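Side-chain contacts in ATP-dependent DNA helicase (Mycobacterium smegmatis, PDB 5V9X), which unwinds RNA:DNA hybrids by tracking 3'-to-5' along single-stranded DNA, a movement driven by ATP hydrolysis: residues P105-A110 against I164-S169; R282-V287 against S308-I313; R301-L306 against V380-L385; V400-S405 against A440-R445. All coordinates share one frame; numbering follows the deposited sequence.

Overall arrangement
Contact 1 lies in the first RecA-like domain of the helicase; contacts 2, 3 and 4 lie in the second. Contacts 1 and 3 each bind the backbone of the single-stranded DNA, and their centres are about 19 Å apart. They also meet across the domain interface, where Leu106 and Ala108 pack on Ser383, Ser384 and Leu385. Contact 2 is further out, with its nearest atom about 9 Å from the DNA. It shares helix 300-318 with contact 3, and the two centres are about 14 Å apart. Val400 of contact 4 packs on Leu302, Leu306 and Ile283, so contact 4 touches contacts 2 and 3. The AMP-PNP pocket draws residues from both domains.

Contact 1: P105-A110 against I164-S169; sequences PLKALA and ITTPES. With nucleotides of chain B.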
# COMPACT_ATOMS: atom_id res chain seq x y z
N PRO A 105 -8.49 -4.49 6.00
CA PRO A 105 -8.30 -3.39 5.04
C PRO A 105 -8.95 -3.66 3.69
O PRO A 105 -9.15 -2.70 2.93
CB PRO A 105 -6.78 -3.28 4.92
CG PRO A 105 -6.27 -4.64 5.27
CD PRO A 105 -7.23 -5.20 6.29
N LEU A 106 -9.27 -4.91 3.37
CA LEU A 106 -9.88 -5.27 2.09
C LEU A 106 -11.27 -5.85 2.31
O LEU A 106 -11.48 -6.63 3.25
CB LEU A 106 -9.00 -6.28 1.34
CG LEU A 106 -7.65 -5.77 0.83
CD1 LEU A 106 -6.82 -6.92 0.30
CD2 LEU A 106 -7.85 -4.72 -0.24
N LYS A 107 -12.21 -5.47 1.44
CA LYS A 107 -13.57 -5.99 1.55
C LYS A 107 -13.62 -7.49 1.27
O LYS A 107 -14.28 -8.25 2.00
CB LYS A 107 -14.50 -5.25 0.59
CG LYS A 107 -14.75 -3.80 0.96
CD LYS A 107 -15.82 -3.18 0.07
CE LYS A 107 -15.39 -3.15 -1.39
NZ LYS A 107 -16.38 -2.43 -2.24
N ALA A 108 -12.93 -7.94 0.22
CA ALA A 108 -12.94 -9.35 -0.14
C ALA A 108 -12.51 -10.23 1.02
O ALA A 108 -13.13 -11.26 1.30
CB ALA A 108 -12.04 -9.59 -1.35
N LEU A 109 -11.44 -9.83 1.72
CA LEU A 109 -11.01 -10.57 2.90
C LEU A 109 -12.09 -10.57 3.97
O LEU A 109 -12.34 -11.60 4.61
CB LEU A 109 -9.71 -9.97 3.45
CG LEU A 109 -9.26 -10.50 4.81
CD1 LEU A 109 -9.15 -12.02 4.78
CD2 LEU A 109 -7.93 -9.88 5.22
N ALA A 110 -12.75 -9.43 4.18
CA ALA A 110 -13.80 -9.35 5.19
C ALA A 110 -14.90 -10.36 4.92
O ALA A 110 -15.38 -11.04 5.84
CB ALA A 110 -14.38 -7.93 5.24
N ILE A 164 -17.56 -7.85 11.52
CA ILE A 164 -16.48 -7.76 10.55
C ILE A 164 -16.69 -6.48 9.75
O ILE A 164 -17.80 -6.22 9.27
CB ILE A 164 -16.45 -8.99 9.62
CG1 ILE A 164 -16.21 -10.26 10.43
CG2 ILE A 164 -15.41 -8.82 8.54
CD1 ILE A 164 -16.37 -11.53 9.63
N THR A 165 -15.64 -5.68 9.62
CA THR A 165 -15.78 -4.37 8.97
C THR A 165 -14.42 -3.90 8.48
O THR A 165 -13.41 -4.62 8.57
CB THR A 165 -16.41 -3.36 9.93
OG1 THR A 165 -16.57 -2.10 9.27
CG2 THR A 165 -15.54 -3.17 11.17
N THR A 166 -14.39 -2.68 7.96
CA THR A 166 -13.20 -2.00 7.47
C THR A 166 -12.86 -0.83 8.39
O THR A 166 -13.67 -0.42 9.22
CB THR A 166 -13.43 -1.49 6.04
OG1 THR A 166 -14.52 -0.57 6.03
CG2 THR A 166 -13.72 -2.65 5.10
N PRO A 167 -11.65 -0.27 8.27
CA PRO A 167 -11.35 0.94 9.06
C PRO A 167 -12.26 2.10 8.72
O PRO A 167 -12.72 2.81 9.62
CB PRO A 167 -9.88 1.24 8.69
CG PRO A 167 -9.33 -0.07 8.24
CD PRO A 167 -10.46 -0.76 7.55
N GLU A 168 -12.54 2.31 7.43
CA GLU A 168 -13.43 3.39 7.02
C GLU A 168 -14.82 3.20 7.60
O GLU A 168 -15.42 4.16 8.11
CB GLU A 168 -13.49 3.46 5.49
CG GLU A 168 -12.23 4.00 4.81
CD GLU A 168 -11.07 3.02 4.83
OE1 GLU A 168 -11.29 1.83 5.17
OE2 GLU A 168 -9.94 3.43 4.50
N SER A 169 -15.36 1.98 7.54
CA SER A 169 -16.71 1.75 8.03
C SER A 169 -16.76 1.78 9.55
O SER A 169 -17.76 2.23 10.13
CB SER A 169 -17.25 0.43 7.50
OG SER A 169 -17.73 0.58 6.18
P DG B 9 -11.19 -2.48 -1.16
OP1 DG B 9 -11.45 -3.80 -0.54
OP2 DG B 9 -11.55 -2.24 -2.58
O5' DG B 9 -11.87 -1.35 -0.27
C5' DG B 9 -11.45 -1.16 1.07
C4' DG B 9 -12.08 0.08 1.66
O4' DG B 9 -11.48 1.26 1.06
C3' DG B 9 -13.58 0.21 1.44
O3' DG B 9 -14.20 0.71 2.62
C2' DG B 9 -13.69 1.19 0.28
C1' DG B 9 -12.47 2.08 0.49
N9 DG B 9 -11.94 2.63 -0.76
C8 DG B 9 -11.48 1.92 -1.84
N7 DG B 9 -11.05 2.68 -2.81
C5 DG B 9 -11.24 3.97 -2.34
C6 DG B 9 -10.97 5.21 -2.96
O6 DG B 9 -10.48 5.42 -4.08
N1 DG B 9 -11.31 6.28 -2.15
C2 DG B 9 -11.85 6.17 -0.89
N2 DG B 9 -12.11 7.33 -0.25
N3 DG B 9 -12.11 5.01 -0.29
C4 DG B 9 -11.79 3.96 -1.08
P DC B 10 -15.77 0.51 2.85
OP1 DC B 10 -15.99 0.42 4.31
OP2 DC B 10 -16.26 -0.56 1.96
O5' DC B 10 -16.41 1.87 2.32
C5' DC B 10 -16.30 3.05 3.08
C4' DC B 10 -16.92 4.21 2.34
O4' DC B 10 -16.03 4.64 1.28
C3' DC B 10 -18.26 3.90 1.67
O3' DC B 10 -19.24 4.80 2.12
C2' DC B 10 -17.98 4.07 0.17
C1' DC B 10 -16.81 5.04 0.19
N1 DC B 10 -15.98 4.98 -1.04
C2 DC B 10 -15.52 6.17 -1.62
O2 DC B 10 -15.81 7.24 -1.07
N3 DC B 10 -14.77 6.11 -2.74
C4 DC B 10 -14.48 4.92 -3.29
N4 DC B 10 -13.74 4.91 -4.40
C5 DC B 10 -14.95 3.70 -2.72
C6 DC B 10 -15.69 3.78 -1.61
P DT B 8 -8.79 -1.37 -6.23
OP1 DT B 8 -9.42 -2.64 -6.65
OP2 DT B 8 -9.32 -0.09 -6.74
O5' DT B 8 -8.76 -1.30 -4.63
C5' DT B 8 -8.03 -2.27 -3.89
C4' DT B 8 -7.77 -1.79 -2.48
O4' DT B 8 -6.80 -0.73 -2.49
C3' DT B 8 -8.99 -1.19 -1.78
O3' DT B 8 -9.62 -2.19 -0.99
C2' DT B 8 -8.40 -0.06 -0.90
C1' DT B 8 -6.92 -0.01 -1.29
N1 DT B 8 -6.41 1.37 -1.52
C2 DT B 8 -5.46 1.89 -0.66
O2 DT B 8 -5.01 1.26 0.28
N3 DT B 8 -5.05 3.16 -0.96
C4 DT B 8 -5.50 3.96 -2.00
O4 DT B 8 -5.07 5.10 -2.18
C5 DT B 8 -6.50 3.36 -2.85
C7 DT B 8 -7.05 4.13 -4.01
C6 DT B 8 -6.90 2.11 -2.57
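Phosphate oxygen OP1 of DC10 of chain B is gripped by two hydroxyls, those of Thr166 and Ser169. The pair belongs to helicase motif Ib, while 105-110 carries motif Ia; both are DNA-backbone elements of the first RecA-like domain. Ser169 OG donates to DC10 OP1 of chain B at 2.6 Å. The bond from Thr166 OG1 to the same oxygen is modelled as very short, and its exact length is doubtful. Thr166 is also the N-cap of helix 167-174, and its OG1 accepts from Ser169 N at 3.1 Å. A chi1 of 61° places OG1 between the backbone N and the carbonyl carbon, where it can serve both cap and phosphate.

The preceding phosphate is held by motif Ia. Lys107 N, at the start of helix 107-116, donates almost straight to DG9 OP1 of chain B at 2.7 Å, with an N-H...O angle of 175°. Two helix starts thus face two successive phosphates, and their dipoles probably help to hold the charge. The lysine CG lies near Thr166 CG2, at 4.4 Å.

The segments themselves meet by van der Waals packing. Pro105 CA lies 4.2 Å from Pro167 CD. Arg201 links both sides, with a hydrogen bond to Pro105 O and a salt bridge to Glu168. At the other end Ile164 CG2 lies against Ala110, 3.6 Å from its CB and 3.5 Å from its O.

Contact 2: R282-V287 against S308-I313; sequences RIVDLV and SRLNEI
Leu310 packs CD2 against Ile283 and Val284, and CD1 against Ile283, joining two neighbouring helices of the second RecA-like domain. The axes of segments 282-287 and 308-313 cross at -70° and come within 10.1 Å. Leu310 CD2 is the atom shared by both partners. It lies 3.7 Å from Ile283 CG2 and 3.7 Å from Val284 CG2. Ile283 CG2 meets the second methyl of Leu310 as well, with CD1 at 3.8 Å. The Ile283 and Leu310 side chains cross at about a right angle, whereas those of Val284 and Leu310 run past each other in opposite directions. Val284 CG2 also meets Ile313 CG2 at 3.9 Å. This one methyl therefore touches residues three apart on helix 300-318. With chi1 at 179°, Val284 has CG2 anti to the carbonyl carbon, and this is the branch that reaches both.

Around this pair, Ile283 rests on Ile398 and Val400 of strand 394-400 and on Phe429 of strand 424-429, so helix 276-288 lies over the central sheet. Val284 also touches Leu351. Asp285 forms a salt bridge with Arg317, further along helix 300-318. At the start of strand 352-355, Ala352 N donates a hydrogen bond to Asn311 OD1.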
# COMPACT_ATOMS: atom_id res chain seq x y z
N ARG A 282 1.57 -17.52 -22.61
CA ARG A 282 2.09 -18.36 -21.54
C ARG A 282 1.18 -18.35 -20.32
O ARG A 282 1.12 -19.35 -19.59
CB ARG A 282 3.49 -17.88 -21.14
CG ARG A 282 4.52 -17.96 -22.27
CD ARG A 282 4.82 -19.39 -22.66
NE ARG A 282 5.94 -19.46 -23.61
CZ ARG A 282 5.80 -19.39 -24.93
NH1 ARG A 282 4.60 -19.24 -25.46
NH2 ARG A 282 6.87 -19.46 -25.71
N ILE A 283 0.47 -17.25 -20.08
CA ILE A 283 -0.46 -17.19 -18.95
C ILE A 283 -1.59 -18.19 -19.14
O ILE A 283 -1.93 -18.95 -18.23
CB ILE A 283 -0.99 -15.76 -18.76
CG1 ILE A 283 0.09 -14.87 -18.14
CG2 ILE A 283 -2.25 -15.76 -17.90
CD1 ILE A 283 -0.36 -13.44 -17.90
N VAL A 284 -2.19 -18.20 -20.34
CA VAL A 284 -3.22 -19.19 -20.63
C VAL A 284 -2.64 -20.59 -20.55
O VAL A 284 -3.29 -21.52 -20.05
CB VAL A 284 -3.85 -18.90 -22.01
CG1 VAL A 284 -4.91 -19.94 -22.33
CG2 VAL A 284 -4.46 -17.51 -22.03
N ASP A 285 -1.41 -20.78 -21.04
CA ASP A 285 -0.73 -22.05 -20.87
C ASP A 285 -0.63 -22.43 -19.40
O ASP A 285 -0.84 -23.60 -19.03
CB ASP A 285 0.67 -22.00 -21.49
CG ASP A 285 0.64 -21.97 -23.01
OD1 ASP A 285 -0.47 -22.01 -23.59
OD2 ASP A 285 1.73 -21.91 -23.62
N LEU A 286 -0.33 -21.46 -18.54
CA LEU A 286 -0.17 -21.76 -17.12
C LEU A 286 -1.51 -21.99 -16.44
O LEU A 286 -1.63 -22.86 -15.57
CB LEU A 286 0.60 -20.63 -16.43
CG LEU A 286 2.11 -20.64 -16.71
CD1 LEU A 286 2.76 -19.32 -16.32
CD2 LEU A 286 2.76 -21.80 -15.98
N VAL A 287 -2.54 -21.22 -16.82
CA VAL A 287 -3.87 -21.42 -16.25
C VAL A 287 -4.41 -22.78 -16.65
O VAL A 287 -4.88 -23.55 -15.80
CB VAL A 287 -4.82 -20.29 -16.67
CG1 VAL A 287 -6.23 -20.58 -16.18
CG2 VAL A 287 -4.34 -18.95 -16.13
N SER A 308 -9.91 -9.56 -20.98
CA SER A 308 -10.38 -9.61 -22.36
C SER A 308 -9.47 -10.50 -23.21
O SER A 308 -9.96 -11.33 -23.99
CB SER A 308 -10.43 -8.20 -22.95
OG SER A 308 -11.11 -7.31 -22.09
N ARG A 309 -8.16 -10.36 -23.05
CA ARG A 309 -7.22 -11.11 -23.88
C ARG A 309 -7.24 -12.60 -23.54
O ARG A 309 -7.32 -13.45 -24.43
CB ARG A 309 -5.81 -10.54 -23.73
CG ARG A 309 -5.71 -9.06 -24.02
CD ARG A 309 -6.06 -8.75 -25.46
NE ARG A 309 -6.05 -7.31 -25.70
CZ ARG A 309 -7.14 -6.54 -25.71
NH1 ARG A 309 -8.33 -7.08 -25.49
NH2 ARG A 309 -7.03 -5.24 -25.93
N LEU A 310 -7.17 -12.93 -22.24
CA LEU A 310 -7.13 -14.33 -21.84
C LEU A 310 -8.38 -15.07 -22.31
O LEU A 310 -8.31 -16.24 -22.70
CB LEU A 310 -6.97 -14.45 -20.33
CG LEU A 310 -5.73 -13.78 -19.72
CD1 LEU A 310 -5.61 -14.10 -18.24
CD2 LEU A 310 -4.46 -14.17 -20.47
N ASN A 311 -9.53 -14.41 -22.28
CA ASN A 311 -10.75 -15.04 -22.78
C ASN A 311 -10.71 -15.19 -24.30
O ASN A 311 -11.07 -16.25 -24.83
CB ASN A 311 -11.97 -14.23 -22.35
CG ASN A 311 -12.24 -14.33 -20.86
OD1 ASN A 311 -11.86 -15.30 -20.22
ND2 ASN A 311 -12.91 -13.32 -20.31
N GLU A 312 -10.25 -14.15 -25.01
CA GLU A 312 -10.18 -14.23 -26.47
C GLU A 312 -9.23 -15.33 -26.92
O GLU A 312 -9.47 -16.00 -27.93
CB GLU A 312 -9.75 -12.88 -27.04
CG GLU A 312 -10.82 -11.80 -26.98
CD GLU A 312 -10.26 -10.40 -27.10
OE1 GLU A 312 -9.05 -10.26 -27.41
OE2 GLU A 312 -11.02 -9.43 -26.89
N ILE A 313 -8.13 -15.53 -26.19
CA ILE A 313 -7.22 -16.63 -26.49
C ILE A 313 -7.90 -17.96 -26.22
O ILE A 313 -7.85 -18.88 -27.05
CB ILE A 313 -5.92 -16.48 -25.68
CG1 ILE A 313 -5.18 -15.21 -26.08
CG2 ILE A 313 -5.04 -17.71 -25.86
CD1 ILE A 313 -4.05 -14.88 -25.16

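Contact 3: R301-L306 against V380-L385; sequences RLAERL and VATSSL. With nucleotides of chain B.
Val380, Ala303 and Leu306 have the most surface buried here, and Val380 CG1 is the atom that joins them. It lies over the backbone of helix 300-318, 3.7 Å from Ala303 O. It also reaches Ala303 CB at 3.9 Å and Leu306 CB at 4.1 Å. A chi1 of -173° turns CG1 away from the backbone N of Val380 and onto this helix. Leu306, about one turn along from Ala303, touches with its CB. Ala303 O accepts a hydrogen bond from Thr307 OG1, so the carbonyl beside the valine methyl has a polar partner.

Towards the DNA the contact thins out. Ala303 CB is 4.5 Å from Thr382 CG2, a loose approach. The other branch of Thr382 faces the nucleic acid: its OG1 donates to DT8 OP1 of chain B at 2.8 Å. Ser384 N makes a weak bond to the same hydroxyl oxygen, at 3.4 Å. Ser384 OG is hydrogen-bonded to His355 ND1, which ties the turn to the neighbouring strand. On the helix side, Arg305 forms a salt bridge with another phosphate of the DNA and a cation-pi contact with Trp276.

The strand, the turn that follows and its threonine-phosphate bond match motif V of superfamily 2 helicases, packed here on the helix that follows motif IV in the second RecA-like domain.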
# COMPACT_ATOMS: atom_id res chain seq x y z
N ARG A 301 -7.32 -0.95 -15.25
CA ARG A 301 -7.43 -1.01 -16.71
C ARG A 301 -6.68 -2.21 -17.27
O ARG A 301 -7.17 -2.87 -18.20
CB ARG A 301 -6.92 0.29 -17.33
CG ARG A 301 -7.96 1.40 -17.40
CD ARG A 301 -7.42 2.65 -18.08
NE ARG A 301 -6.38 3.30 -17.30
CZ ARG A 301 -5.69 4.37 -17.70
NH1 ARG A 301 -5.94 4.91 -18.88
NH2 ARG A 301 -4.76 4.89 -16.91
N LEU A 302 -5.50 -2.51 -16.73
CA LEU A 302 -4.76 -3.68 -17.20
C LEU A 302 -5.49 -4.97 -16.85
O LEU A 302 -5.45 -5.93 -17.63
CB LEU A 302 -3.35 -3.68 -16.62
CG LEU A 302 -2.41 -4.77 -17.17
CD1 LEU A 302 -2.13 -4.54 -18.65
CD2 LEU A 302 -1.12 -4.83 -16.38
N ALA A 303 -6.15 -5.01 -15.70
CA ALA A 303 -6.91 -6.19 -15.31
C ALA A 303 -8.08 -6.44 -16.27
O ALA A 303 -8.31 -7.57 -16.70
CB ALA A 303 -7.41 -6.05 -13.87
N GLU A 304 -8.82 -5.38 -16.61
CA GLU A 304 -9.86 -5.50 -17.62
C GLU A 304 -9.28 -5.92 -18.96
O GLU A 304 -9.85 -6.77 -19.66
CB GLU A 304 -10.62 -4.18 -17.77
CG GLU A 304 -11.38 -3.73 -16.53
CD GLU A 304 -12.63 -4.56 -16.28
OE1 GLU A 304 -13.05 -4.64 -15.11
OE2 GLU A 304 -13.19 -5.12 -17.25
N ARG A 305 -8.13 -5.35 -19.33
CA ARG A 305 -7.49 -5.68 -20.60
C ARG A 305 -7.10 -7.15 -20.66
O ARG A 305 -7.47 -7.87 -21.59
CB ARG A 305 -6.26 -4.81 -20.80
CG ARG A 305 -6.47 -3.57 -21.66
CD ARG A 305 -5.13 -3.04 -22.10
NE ARG A 305 -4.35 -4.10 -22.74
CZ ARG A 305 -3.02 -4.07 -22.90
NH1 ARG A 305 -2.32 -3.04 -22.44
NH2 ARG A 305 -2.41 -5.07 -23.50
N LEU A 306 -6.34 -7.62 -19.66
CA LEU A 306 -5.87 -9.00 -19.67
C LEU A 306 -7.03 -9.98 -19.66
O LEU A 306 -7.01 -11.00 -20.36
CB LEU A 306 -4.95 -9.25 -18.48
CG LEU A 306 -3.51 -8.77 -18.66
CD1 LEU A 306 -2.74 -8.87 -17.35
CD2 LEU A 306 -2.82 -9.58 -19.75
N VAL A 380 -8.37 -12.26 -12.77
CA VAL A 380 -7.39 -11.20 -12.96
C VAL A 380 -7.74 -10.08 -11.99
O VAL A 380 -8.72 -9.35 -12.20
CB VAL A 380 -7.36 -10.70 -14.41
CG1 VAL A 380 -6.21 -9.73 -14.61
CG2 VAL A 380 -7.25 -11.88 -15.37
N ALA A 381 -6.95 -9.93 -10.93
CA ALA A 381 -7.30 -9.04 -9.83
C ALA A 381 -6.23 -7.98 -9.61
O ALA A 381 -5.08 -8.12 -10.03
CB ALA A 381 -7.50 -9.83 -8.53
N THR A 382 -6.64 -6.90 -8.94
CA THR A 382 -5.72 -5.91 -8.41
C THR A 382 -5.35 -6.33 -6.98
O THR A 382 -5.49 -7.50 -6.61
CB THR A 382 -6.36 -4.52 -8.46
OG1 THR A 382 -7.57 -4.52 -7.70
CG2 THR A 382 -6.66 -4.12 -9.90
N SER A 383 -4.88 -5.38 -6.17
CA SER A 383 -4.61 -5.67 -4.76
C SER A 383 -5.88 -5.96 -3.97
O SER A 383 -5.79 -6.20 -2.76
CB SER A 383 -3.86 -4.50 -4.12
OG SER A 383 -4.58 -3.29 -4.26
N SER A 384 -7.05 -5.93 -4.61
CA SER A 384 -8.30 -6.26 -3.94
C SER A 384 -8.32 -7.70 -3.42
O SER A 384 -9.11 -8.01 -2.52
CB SER A 384 -9.47 -6.04 -4.89
OG SER A 384 -9.33 -6.84 -6.06
N LEU A 385 -7.48 -8.57 -3.98
CA LEU A 385 -7.35 -9.95 -3.51
C LEU A 385 -5.95 -10.24 -3.00
O LEU A 385 -5.53 -11.41 -2.97
CB LEU A 385 -7.72 -10.93 -4.62
CG LEU A 385 -9.11 -10.82 -5.25
CD1 LEU A 385 -9.33 -11.96 -6.23
CD2 LEU A 385 -10.19 -10.79 -4.19
P DT B 8 -8.79 -1.37 -6.23
OP1 DT B 8 -9.42 -2.64 -6.65
OP2 DT B 8 -9.32 -0.09 -6.74
O5' DT B 8 -8.76 -1.30 -4.63
C5' DT B 8 -8.03 -2.27 -3.89
C4' DT B 8 -7.77 -1.79 -2.48
O4' DT B 8 -6.80 -0.73 -2.49
C3' DT B 8 -8.99 -1.19 -1.78
O3' DT B 8 -9.62 -2.19 -0.99
C2' DT B 8 -8.40 -0.06 -0.90
C1' DT B 8 -6.92 -0.01 -1.29
N1 DT B 8 -6.41 1.37 -1.52
C2 DT B 8 -5.46 1.89 -0.66
O2 DT B 8 -5.01 1.26 0.28
N3 DT B 8 -5.05 3.16 -0.96
C4 DT B 8 -5.50 3.96 -2.00
O4 DT B 8 -5.07 5.10 -2.18
C5 DT B 8 -6.50 3.36 -2.85
C7 DT B 8 -7.05 4.13 -4.01
C6 DT B 8 -6.90 2.11 -2.57
P DC B 7 -5.19 1.93 -10.31
OP1 DC B 7 -5.78 1.41 -11.57
OP2 DC B 7 -5.38 3.35 -9.94
O5' DC B 7 -5.72 1.03 -9.12
C5' DC B 7 -5.14 -0.25 -8.93
C4' DC B 7 -5.15 -0.63 -7.47
O4' DC B 7 -4.14 0.12 -6.77
C3' DC B 7 -6.45 -0.30 -6.74
O3' DC B 7 -7.24 -1.47 -6.63
C2' DC B 7 -6.00 0.21 -5.36
C1' DC B 7 -4.48 0.14 -5.41
N1 DC B 7 -3.82 1.31 -4.77
C2 DC B 7 -3.14 1.14 -3.56
O2 DC B 7 -3.10 0.01 -3.05
N3 DC B 7 -2.55 2.21 -2.98
C4 DC B 7 -2.63 3.41 -3.57
N4 DC B 7 -2.03 4.44 -2.96
C5 DC B 7 -3.32 3.60 -4.80
C6 DC B 7 -3.89 2.53 -5.36

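Contact 4: V400-S405 against A440-R445; sequences VEAPPS and AVTVQR
The five-membered ring of Pro403 presents its CG-CD side to the CG2 methyl of Thr442, with CG 3.6 Å and CD 3.7 Å from that carbon. The ring is flat apart from its puckered CG, and CG is the atom that comes nearest. Its partner is a single methyl, so nothing flat stacks on it across this contact. Pro404, the next ring, takes no part in the contact with 440-445; it packs on a guanine base of the bound DNA.

Thr442 reaches the loop from helix 433-448 with chi1 at -61°. This sets CG2 anti to the backbone N and directs it at the proline. OG1 sits beside the backbone N instead and hydrogen-bonds Gly438 O, one turn back on its own helix. The hydroxyl is therefore satisfied within the helix, and only the looser approach of Ala402 CB, 4.3 Å from OG1, comes to it from the loop.

The loop itself is held by polar neighbours. Ala402 N donates to Asp435 OD1, near the start of helix 433-448, and Asn298 ND2 donates to both Ala402 O and Glu401 OE1. Ser405 ends the loop as the N-cap of helix 406-413.

The contact joins the loop after strand 394-400 to helix 433-448 by van der Waals packing. It is small, 101 Å² in all, and carries little directional preference; the more directional bonds to Asn298 and Asp435 probably do more to fix the loop's orientation.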
# COMPACT_ATOMS: atom_id res chain seq x y z
N VAL A 400 2.01 -10.06 -12.99
CA VAL A 400 2.39 -9.33 -14.19
C VAL A 400 3.06 -8.03 -13.76
O VAL A 400 2.47 -7.26 -12.99
CB VAL A 400 1.18 -9.06 -15.09
CG1 VAL A 400 1.44 -7.89 -16.02
CG2 VAL A 400 0.84 -10.31 -15.90
N GLU A 401 4.29 -7.81 -14.24
CA GLU A 401 5.17 -6.72 -13.81
C GLU A 401 5.62 -6.94 -12.37
O GLU A 401 4.96 -7.65 -11.61
CB GLU A 401 4.48 -5.36 -13.97
CG GLU A 401 5.40 -4.15 -13.80
CD GLU A 401 4.70 -2.84 -14.08
OE1 GLU A 401 3.49 -2.72 -13.78
OE2 GLU A 401 5.36 -1.92 -14.62
N ALA A 402 6.76 -6.36 -12.00
CA ALA A 402 7.21 -6.46 -10.62
C ALA A 402 6.16 -5.88 -9.68
O ALA A 402 5.53 -4.86 -10.01
CB ALA A 402 8.55 -5.73 -10.44
N PRO A 403 5.92 -6.50 -8.53
CA PRO A 403 4.90 -5.99 -7.61
C PRO A 403 5.37 -4.73 -6.91
O PRO A 403 6.57 -4.41 -6.93
CB PRO A 403 4.72 -7.16 -6.62
CG PRO A 403 6.02 -7.88 -6.66
CD PRO A 403 6.54 -7.75 -8.06
N PRO A 404 4.46 -3.97 -6.29
CA PRO A 404 4.85 -2.68 -5.70
C PRO A 404 5.87 -2.78 -4.58
O PRO A 404 6.55 -1.79 -4.30
CB PRO A 404 3.52 -2.10 -5.20
CG PRO A 404 2.62 -3.28 -5.04
CD PRO A 404 3.01 -4.22 -6.14
N SER A 405 6.00 -3.93 -3.93
CA SER A 405 7.01 -4.12 -2.90
C SER A 405 7.25 -5.61 -2.72
O SER A 405 6.53 -6.45 -3.27
CB SER A 405 6.60 -3.47 -1.58
OG SER A 405 5.39 -4.03 -1.09
N ALA A 440 13.41 -9.86 -10.82
CA ALA A 440 14.46 -10.74 -10.29
C ALA A 440 14.82 -10.36 -8.86
O ALA A 440 14.84 -11.23 -7.97
CB ALA A 440 15.69 -10.68 -11.19
N VAL A 441 15.11 -9.08 -8.62
CA VAL A 441 15.40 -8.64 -7.26
C VAL A 441 14.24 -8.95 -6.33
O VAL A 441 14.43 -9.36 -5.18
CB VAL A 441 15.75 -7.14 -7.24
CG1 VAL A 441 15.93 -6.64 -5.82
CG2 VAL A 441 17.00 -6.87 -8.06
N THR A 442 13.01 -8.78 -6.82
CA THR A 442 11.84 -9.08 -6.00
C THR A 442 11.80 -10.55 -5.61
O THR A 442 11.61 -10.89 -4.44
CB THR A 442 10.57 -8.69 -6.75
OG1 THR A 442 10.59 -7.28 -7.02
CG2 THR A 442 9.34 -9.01 -5.91
N VAL A 443 11.99 -11.45 -6.58
CA VAL A 443 12.07 -12.88 -6.28
C VAL A 443 13.20 -13.15 -5.31
O VAL A 443 13.06 -13.96 -4.38
CB VAL A 443 12.23 -13.69 -7.58
CG1 VAL A 443 12.63 -15.12 -7.28
CG2 VAL A 443 10.94 -13.66 -8.39
N GLN A 444 14.34 -12.48 -5.50
CA GLN A 444 15.48 -12.67 -4.61
C GLN A 444 15.13 -12.30 -3.17
O GLN A 444 15.38 -13.08 -2.24
CB GLN A 444 16.66 -11.84 -5.12
CG GLN A 444 17.88 -11.87 -4.23
CD GLN A 444 18.97 -10.95 -4.74
OE1 GLN A 444 19.77 -11.32 -5.60
NE2 GLN A 444 19.01 -9.73 -4.21
N ARG A 445 14.55 -11.12 -2.97
CA ARG A 445 14.21 -10.67 -1.63
C ARG A 445 13.10 -11.52 -1.02
O ARG A 445 13.08 -11.73 0.20
CB ARG A 445 13.80 -9.20 -1.64
CG ARG A 445 14.83 -8.27 -2.29
CD ARG A 445 15.83 -7.72 -1.28
NE ARG A 445 15.29 -6.60 -0.53
CZ ARG A 445 15.94 -5.96 0.44
NH1 ARG A 445 17.17 -6.34 0.77
NH2 ARG A 445 15.38 -4.95 1.07